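Local coordinates for protein CDP-4-keto-6-deoxy-D-glucose-3-dehydrase (Yersinia pseudotuberculosis, PDB 3BB8) that probably catalyses the vitamin B6-dependent C3 dehydration of CDP-4-keto-6-deoxy-D-glucose on the route to lipopolysaccharide sugars, at residues 314-319 and 420-425; 50-55 and 61-66. The protein carries 1 engineered substitution. All blocks are in the same frame, centred on the assembly; numbering follows the deposited sequence.

Interaction 1 (314-319 and 420-425); sequences KANFKY and DHLDYV
Leu422, buried, is the first residue of 420-425 to meet helix 314-319, and one branch, CD1, does most of the touching. This methyl lies 3.7 Å from the carbonyl O of Asn316 and 3.8 Å from Asn316 CB, the two side chains meeting at about a right angle. The same CD1 comes to the edge of the Tyr319 ring, near its plane, 3.7 Å from CD2, while Leu422 CB lies 4.1 Å from ring carbons CD2 and CE2. The ring of His419, just before the segment, stacks on that of Tyr319. With chi1 at -174°, placing CG anti to the backbone N, the Tyr319 ring is carried towards 420-425. The helix segments run in nearly the same direction, 29° apart with axes 10.9 Å at closest approach, so the gap is filled by side chains rather than by close backbones. They belong to the C-terminal region of the aspartate aminotransferase fold, where the far end of long helix 293-323 packs beside helix 419-432. One residue on, the partly exposed Asp423 meets the phenol: Tyr319 OH donates to Asp423 OD2 at 2.5 Å, a modelled length too short to be trusted closely. The carboxylate is turned 54° from the ring plane, and its other oxygen, OD1, is 2.8 Å from Tyr319 OH.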
ATOM      1  N   LYS A 314      27.709  -4.308  11.538  1.00 46.74           N
ATOM      2  CA  LYS A 314      28.927  -3.520  11.673  1.00 48.41           C
ATOM      3  C   LYS A 314      30.140  -4.452  11.740  1.00 48.36           C
ATOM      4  O   LYS A 314      31.189  -4.164  11.167  1.00 46.81           O
ATOM      5  CB  LYS A 314      28.868  -2.661  12.934  1.00 49.03           C
ATOM      6  CG  LYS A 314      27.824  -1.568  12.888  1.00 51.67           C
ATOM      7  CD  LYS A 314      27.845  -0.759  14.173  1.00 53.28           C
ATOM      8  CE  LYS A 314      26.827   0.357  14.140  1.00 53.61           C
ATOM      9  NZ  LYS A 314      26.737   1.046  15.453  1.00 53.67           N
ATOM     10  N   ALA A 315      29.972  -5.572  12.439  1.00 47.79           N
ATOM     11  CA  ALA A 315      31.029  -6.562  12.603  1.00 48.25           C
ATOM     12  C   ALA A 315      31.437  -7.140  11.253  1.00 48.84           C
ATOM     13  O   ALA A 315      32.601  -7.061  10.858  1.00 50.19           O
ATOM     14  CB  ALA A 315      30.550  -7.683  13.531  1.00 46.89           C
ATOM     15  N   ASN A 316      30.471  -7.724  10.552  1.00 49.19           N
ATOM     16  CA  ASN A 316      30.717  -8.311   9.244  1.00 48.59           C
ATOM     17  C   ASN A 316      31.363  -7.311   8.290  1.00 47.45           C
ATOM     18  O   ASN A 316      32.193  -7.683   7.467  1.00 47.33           O
ATOM     19  CB  ASN A 316      29.409  -8.830   8.647  1.00 49.08           C
ATOM     20  CG  ASN A 316      28.905 -10.072   9.352  1.00 50.47           C
ATOM     21  OD1 ASN A 316      27.877 -10.641   8.978  1.00 51.28           O
ATOM     22  ND2 ASN A 316      29.630 -10.505  10.376  1.00 50.40           N
ATOM     23  N   PHE A 317      30.986  -6.043   8.405  1.00 45.09           N
ATOM     24  CA  PHE A 317      31.558  -5.012   7.546  1.00 44.93           C
ATOM     25  C   PHE A 317      33.053  -4.841   7.815  1.00 46.98           C
ATOM     26  O   PHE A 317      33.867  -4.858   6.891  1.00 45.69           O
ATOM     27  CB  PHE A 317      30.869  -3.672   7.778  1.00 39.83           C
ATOM     28  CG  PHE A 317      31.468  -2.540   6.991  1.00 40.22           C
ATOM     29  CD1 PHE A 317      31.016  -2.248   5.709  1.00 37.87           C
ATOM     30  CD2 PHE A 317      32.484  -1.757   7.534  1.00 40.33           C
ATOM     31  CE1 PHE A 317      31.561  -1.198   4.984  1.00 37.62           C
ATOM     32  CE2 PHE A 317      33.035  -0.700   6.810  1.00 40.91           C
ATOM     33  CZ  PHE A 317      32.568  -0.421   5.531  1.00 38.18           C
ATOM     34  N   LYS A 318      33.398  -4.652   9.089  1.00 48.61           N
ATOM     35  CA  LYS A 318      34.783  -4.455   9.493  1.00 49.44           C
ATOM     36  C   LYS A 318      35.625  -5.657   9.074  1.00 48.86           C
ATOM     37  O   LYS A 318      36.689  -5.506   8.479  1.00 48.07           O
ATOM     38  CB  LYS A 318      34.856  -4.263  11.007  1.00 51.54           C
ATOM     39  CG  LYS A 318      36.189  -3.738  11.508  1.00 53.80           C
ATOM     40  CD  LYS A 318      36.100  -3.365  12.977  1.00 55.51           C
ATOM     41  CE  LYS A 318      37.319  -2.578  13.433  1.00 56.29           C
ATOM     42  NZ  LYS A 318      37.163  -2.104  14.843  1.00 58.08           N
ATOM     43  N   TYR A 319      35.125  -6.846   9.379  1.00 47.99           N
ATOM     44  CA  TYR A 319      35.806  -8.085   9.046  1.00 48.93           C
ATOM     45  C   TYR A 319      36.057  -8.163   7.537  1.00 49.67           C
ATOM     46  O   TYR A 319      37.199  -8.131   7.082  1.00 49.71           O
ATOM     47  CB  TYR A 319      34.950  -9.270   9.499  1.00 49.73           C
ATOM     48  CG  TYR A 319      35.610 -10.618   9.345  1.00 53.19           C
ATOM     49  CD1 TYR A 319      36.695 -10.985  10.147  1.00 55.59           C
ATOM     50  CD2 TYR A 319      35.141 -11.540   8.414  1.00 53.57           C
ATOM     51  CE1 TYR A 319      37.291 -12.243  10.025  1.00 54.87           C
ATOM     52  CE2 TYR A 319      35.729 -12.797   8.283  1.00 55.01           C
ATOM     53  CZ  TYR A 319      36.803 -13.143   9.093  1.00 55.39           C
ATOM     54  OH  TYR A 319      37.377 -14.391   8.972  1.00 54.53           O
ATOM     55  N   ASP A 420      32.572 -17.881   8.108  1.00 52.83           N
ATOM     56  CA  ASP A 420      32.910 -18.881   7.111  1.00 52.82           C
ATOM     57  C   ASP A 420      32.344 -18.469   5.763  1.00 52.30           C
ATOM     58  O   ASP A 420      32.914 -18.787   4.714  1.00 51.84           O
ATOM     59  CB  ASP A 420      32.381 -20.253   7.518  1.00 55.27           C
ATOM     60  CG  ASP A 420      33.257 -20.918   8.561  1.00 57.94           C
ATOM     61  OD1 ASP A 420      33.350 -20.396   9.691  1.00 59.98           O
ATOM     62  OD2 ASP A 420      33.866 -21.960   8.244  1.00 60.79           O
ATOM     63  N   HIS A 421      31.217 -17.760   5.802  1.00 50.43           N
ATOM     64  CA  HIS A 421      30.568 -17.257   4.600  1.00 46.47           C
ATOM     65  C   HIS A 421      31.484 -16.200   3.997  1.00 44.05           C
ATOM     66  O   HIS A 421      31.865 -16.277   2.829  1.00 43.19           O
ATOM     67  CB  HIS A 421      29.222 -16.603   4.950  1.00 47.26           C
ATOM     68  CG  HIS A 421      28.111 -17.575   5.196  1.00 45.68           C
ATOM     69  ND1 HIS A 421      27.532 -18.315   4.187  1.00 47.63           N
ATOM     70  CD2 HIS A 421      27.470 -17.927   6.335  1.00 45.62           C
ATOM     71  CE1 HIS A 421      26.582 -19.081   4.693  1.00 45.86           C
ATOM     72  NE2 HIS A 421      26.524 -18.866   5.994  1.00 47.19           N
ATOM     73  N   LEU A 422      31.838 -15.217   4.816  1.00 41.91           N
ATOM     74  CA  LEU A 422      32.683 -14.120   4.382  1.00 42.61           C
ATOM     75  C   LEU A 422      34.073 -14.551   3.934  1.00 45.68           C
ATOM     76  O   LEU A 422      34.567 -14.085   2.901  1.00 46.42           O
ATOM     77  CB  LEU A 422      32.792 -13.077   5.492  1.00 41.76           C
ATOM     78  CG  LEU A 422      31.464 -12.455   5.941  1.00 43.37           C
ATOM     79  CD1 LEU A 422      31.736 -11.367   6.972  1.00 44.01           C
ATOM     80  CD2 LEU A 422      30.727 -11.873   4.742  1.00 42.62           C
ATOM     81  N   ASP A 423      34.711 -15.425   4.708  1.00 45.03           N
ATOM     82  CA  ASP A 423      36.040 -15.904   4.356  1.00 45.43           C
ATOM     83  C   ASP A 423      35.981 -16.538   2.971  1.00 44.62           C
ATOM     84  O   ASP A 423      36.888 -16.353   2.157  1.00 42.62           O
ATOM     85  CB  ASP A 423      36.533 -16.926   5.390  1.00 44.70           C
ATOM     86  CG  ASP A 423      37.056 -16.269   6.655  1.00 46.84           C
ATOM     87  OD1 ASP A 423      37.050 -16.927   7.716  1.00 46.77           O
ATOM     88  OD2 ASP A 423      37.487 -15.094   6.588  1.00 47.94           O
ATOM     89  N   TYR A 424      34.905 -17.274   2.707  1.00 43.44           N
ATOM     90  CA  TYR A 424      34.740 -17.922   1.416  1.00 43.99           C
ATOM     91  C   TYR A 424      34.657 -16.878   0.309  1.00 45.65           C
ATOM     92  O   TYR A 424      35.253 -17.046  -0.756  1.00 46.52           O
ATOM     93  CB  TYR A 424      33.475 -18.778   1.395  1.00 43.46           C
ATOM     94  CG  TYR A 424      33.144 -19.294   0.013  1.00 43.61           C
ATOM     95  CD1 TYR A 424      33.893 -20.314  -0.571  1.00 43.84           C
ATOM     96  CD2 TYR A 424      32.117 -18.721  -0.735  1.00 43.95           C
ATOM     97  CE1 TYR A 424      33.627 -20.752  -1.868  1.00 43.73           C
ATOM     98  CE2 TYR A 424      31.844 -19.150  -2.032  1.00 43.21           C
ATOM     99  CZ  TYR A 424      32.603 -20.164  -2.590  1.00 43.75           C
ATOM    100  OH  TYR A 424      32.336 -20.592  -3.865  1.00 45.76           O
ATOM    101  N   VAL A 425      33.905 -15.810   0.560  1.00 44.37           N
ATOM    102  CA  VAL A 425      33.759 -14.744  -0.417  1.00 43.90           C
ATOM    103  C   VAL A 425      35.124 -14.136  -0.709  1.00 44.11           C
ATOM    104  O   VAL A 425      35.494 -13.950  -1.870  1.00 43.12           O
ATOM    105  CB  VAL A 425      32.798 -13.639   0.097  1.00 43.70           C
ATOM    106  CG1 VAL A 425      32.933 -12.375  -0.739  1.00 38.48           C
ATOM    107  CG2 VAL A 425      31.369 -14.147   0.046  1.00 43.20           C
TER

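Interaction 2 (50-55 and 61-66)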
ATOM      1  N   VAL A  50       1.128 -15.911  14.641  1.00 49.08           N
ATOM      2  CA  VAL A  50       0.061 -16.853  14.943  1.00 50.22           C
ATOM      3  C   VAL A  50      -0.901 -16.190  15.920  1.00 49.91           C
ATOM      4  O   VAL A  50      -2.119 -16.320  15.783  1.00 48.97           O
ATOM      5  CB  VAL A  50       0.616 -18.166  15.542  1.00 52.01           C
ATOM      6  CG1 VAL A  50      -0.501 -18.965  16.198  1.00 50.90           C
ATOM      7  CG2 VAL A  50       1.237 -19.003  14.430  1.00 53.82           C
ATOM      8  N   GLU A  51      -0.355 -15.468  16.894  1.00 49.64           N
ATOM      9  CA  GLU A  51      -1.193 -14.775  17.864  1.00 50.73           C
ATOM     10  C   GLU A  51      -2.132 -13.827  17.138  1.00 51.60           C
ATOM     11  O   GLU A  51      -3.349 -13.866  17.343  1.00 52.31           O
ATOM     12  CB  GLU A  51      -0.346 -13.988  18.858  1.00 49.75           C
ATOM     13  CG  GLU A  51       0.161 -14.826  20.008  1.00 53.26           C
ATOM     14  CD  GLU A  51      -0.001 -14.123  21.343  1.00 56.22           C
ATOM     15  OE1 GLU A  51       0.737 -13.141  21.603  1.00 55.66           O
ATOM     16  OE2 GLU A  51      -0.881 -14.549  22.125  1.00 57.42           O
ATOM     17  N   ALA A  52      -1.558 -12.982  16.282  1.00 50.98           N
ATOM     18  CA  ALA A  52      -2.332 -12.023  15.508  1.00 49.65           C
ATOM     19  C   ALA A  52      -3.364 -12.753  14.650  1.00 49.21           C
ATOM     20  O   ALA A  52      -4.504 -12.314  14.530  1.00 48.70           O
ATOM     21  CB  ALA A  52      -1.404 -11.195  14.631  1.00 48.92           C
ATOM     22  N   SER A  53      -2.965 -13.871  14.058  1.00 48.36           N
ATOM     23  CA  SER A  53      -3.883 -14.634  13.223  1.00 50.54           C
ATOM     24  C   SER A  53      -5.070 -15.094  14.060  1.00 51.71           C
ATOM     25  O   SER A  53      -6.219 -15.027  13.623  1.00 51.98           O
ATOM     26  CB  SER A  53      -3.184 -15.858  12.622  1.00 51.41           C
ATOM     27  OG  SER A  53      -2.088 -15.484  11.804  1.00 50.98           O
ATOM     28  N   LEU A  54      -4.784 -15.560  15.270  1.00 52.23           N
ATOM     29  CA  LEU A  54      -5.828 -16.040  16.160  1.00 53.04           C
ATOM     30  C   LEU A  54      -6.728 -14.909  16.648  1.00 53.57           C
ATOM     31  O   LEU A  54      -7.933 -15.106  16.821  1.00 53.75           O
ATOM     32  CB  LEU A  54      -5.202 -16.782  17.347  1.00 53.96           C
ATOM     33  CG  LEU A  54      -4.430 -18.059  16.986  1.00 52.30           C
ATOM     34  CD1 LEU A  54      -3.867 -18.677  18.243  1.00 53.03           C
ATOM     35  CD2 LEU A  54      -5.344 -19.049  16.270  1.00 52.16           C
ATOM     36  N   ASP A  55      -6.143 -13.731  16.859  1.00 52.94           N
ATOM     37  CA  ASP A  55      -6.891 -12.563  17.314  1.00 52.15           C
ATOM     38  C   ASP A  55      -8.131 -12.339  16.459  1.00 51.91           C
ATOM     39  O   ASP A  55      -9.171 -11.910  16.959  1.00 51.79           O
ATOM     40  CB  ASP A  55      -6.011 -11.310  17.262  1.00 52.66           C
ATOM     41  CG  ASP A  55      -5.040 -11.237  18.415  1.00 54.25           C
ATOM     42  OD1 ASP A  55      -4.878 -12.271  19.094  1.00 55.72           O
ATOM     43  OD2 ASP A  55      -4.438 -10.159  18.641  1.00 52.60           O
ATOM     44  N   GLY A  61      -3.895  -3.121  15.172  1.00 45.76           N
ATOM     45  CA  GLY A  61      -4.442  -3.028  16.508  1.00 45.87           C
ATOM     46  C   GLY A  61      -3.405  -3.250  17.580  1.00 45.82           C
ATOM     47  O   GLY A  61      -2.415  -2.523  17.670  1.00 46.59           O
ATOM     48  N   ARG A  62      -3.656  -4.264  18.396  1.00 45.96           N
ATOM     49  CA  ARG A  62      -2.791  -4.652  19.501  1.00 46.24           C
ATOM     50  C   ARG A  62      -1.313  -4.643  19.112  1.00 45.22           C
ATOM     51  O   ARG A  62      -0.520  -3.880  19.669  1.00 46.01           O
ATOM     52  CB  ARG A  62      -3.234  -6.039  19.972  1.00 48.02           C
ATOM     53  CG  ARG A  62      -2.334  -6.776  20.923  1.00 51.00           C
ATOM     54  CD  ARG A  62      -2.877  -8.200  21.072  1.00 53.64           C
ATOM     55  NE  ARG A  62      -1.980  -9.068  21.828  1.00 55.46           N
ATOM     56  CZ  ARG A  62      -1.992 -10.395  21.749  1.00 56.71           C
ATOM     57  NH1 ARG A  62      -2.856 -11.010  20.946  1.00 53.88           N
ATOM     58  NH2 ARG A  62      -1.135 -11.109  22.470  1.00 59.09           N
ATOM     59  N   PHE A  63      -0.943  -5.471  18.144  1.00 43.96           N
ATOM     60  CA  PHE A  63       0.450  -5.529  17.717  1.00 43.73           C
ATOM     61  C   PHE A  63       0.966  -4.261  17.038  1.00 42.94           C
ATOM     62  O   PHE A  63       2.094  -3.826  17.312  1.00 40.75           O
ATOM     63  CB  PHE A  63       0.676  -6.724  16.801  1.00 44.24           C
ATOM     64  CG  PHE A  63       0.501  -8.039  17.486  1.00 47.57           C
ATOM     65  CD1 PHE A  63      -0.696  -8.745  17.373  1.00 47.47           C
ATOM     66  CD2 PHE A  63       1.530  -8.573  18.257  1.00 47.10           C
ATOM     67  CE1 PHE A  63      -0.861  -9.961  18.016  1.00 48.26           C
ATOM     68  CE2 PHE A  63       1.375  -9.786  18.905  1.00 47.60           C
ATOM     69  CZ  PHE A  63       0.178 -10.486  18.786  1.00 48.77           C
ATOM     70  N   ASN A  64       0.156  -3.663  16.164  1.00 41.66           N
ATOM     71  CA  ASN A  64       0.591  -2.455  15.481  1.00 42.33           C
ATOM     72  C   ASN A  64       0.876  -1.351  16.484  1.00 43.77           C
ATOM     73  O   ASN A  64       1.793  -0.552  16.282  1.00 44.20           O
ATOM     74  CB  ASN A  64      -0.452  -1.971  14.475  1.00 42.26           C
ATOM     75  CG  ASN A  64       0.053  -0.799  13.634  1.00 43.35           C
ATOM     76  OD1 ASN A  64       0.951  -0.961  12.805  1.00 40.54           O
ATOM     77  ND2 ASN A  64      -0.514   0.390  13.857  1.00 39.82           N
ATOM     78  N   ASP A  65       0.090  -1.298  17.560  1.00 45.97           N
ATOM     79  CA  ASP A  65       0.292  -0.279  18.594  1.00 46.95           C
ATOM     80  C   ASP A  65       1.626  -0.525  19.276  1.00 45.79           C
ATOM     81  O   ASP A  65       2.412   0.401  19.482  1.00 46.25           O
ATOM     82  CB  ASP A  65      -0.810  -0.324  19.660  1.00 49.89           C
ATOM     83  CG  ASP A  65      -2.159   0.106  19.130  1.00 52.65           C
ATOM     84  OD1 ASP A  65      -2.203   1.032  18.287  1.00 55.57           O
ATOM     85  OD2 ASP A  65      -3.179  -0.473  19.568  1.00 52.97           O
ATOM     86  N   ALA A  66       1.868  -1.781  19.631  1.00 45.79           N
ATOM     87  CA  ALA A  66       3.113  -2.171  20.288  1.00 46.09           C
ATOM     88  C   ALA A  66       4.320  -1.867  19.394  1.00 45.05           C
ATOM     89  O   ALA A  66       5.329  -1.326  19.855  1.00 45.70           O
ATOM     90  CB  ALA A  66       3.075  -3.661  20.636  1.00 44.03           C
TER
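Arg62 bridges two carboxylates of helix 50-55, forming a salt-bridge network with Asp55 and Glu51. The firmer link is Arg62 NH1 to Asp55 OD2, 2.9 Å with an N-H...O angle of 149°; OD2 accepts on its syn lone pair, close to the guanidinium plane, and the two flat groups are nearly coplanar. Arg62 NH2 reaches Glu51 OE1 at 2.9 Å as well, but the bond is weak, its N-H...O angle only 117°, with the carboxylate about perpendicular to the guanidinium. Arg62 spans the distance with its chain extended from CG to NE, which brings both terminal nitrogens to the acids. Phe63 lies beneath this network: its CZ sits 3.6 Å from the guanidinium plane, over the centre of one face. The same ring runs against the helix, with CZ 3.5 Å from Glu51 CB and CE1 3.6 Å from Ala52 CB. The two helices follow one another in the chain, joined by a short connection and 137° apart in direction, with Gly61 at the N-cap position of the second. Asp293 receives the amides of Gly61, Phe63 and Asn64, tying that start to helix 293-323, on whose Ala296 and Ala297 Phe63 and Ala52 pack. Helix 6-15 covers Val50 and Leu54 and sends Arg7 to Asp55 OD1; Val50 and Leu54 also pack on Val50 and Leu46 of the second subunit, and Asn64 OD1 is hydrogen-bonded to Thr82 OG1 of strand 79-83.

Interactions 1 and 2 do not touch: their centres are 36 Å apart and their nearest atoms about 22 Å. Helix 293-323 connects them. Its start, at Asp293, Ala296 and Ala297, backs the turn of interaction 2, and residues 314-319 near its other end carry interaction 1. The helix thus links the 50-55 region, which packs on the second subunit, with the C-terminal region, where no other chain touches 314-319 or 420-425. Both contacts lie away from the pyridoxal-5'-phosphate pocket, where Asp191, Asp194, Ser215 and the engineered Lys220 are found, and about 22 and 24 Å, centre to centre, from the middle of the chain.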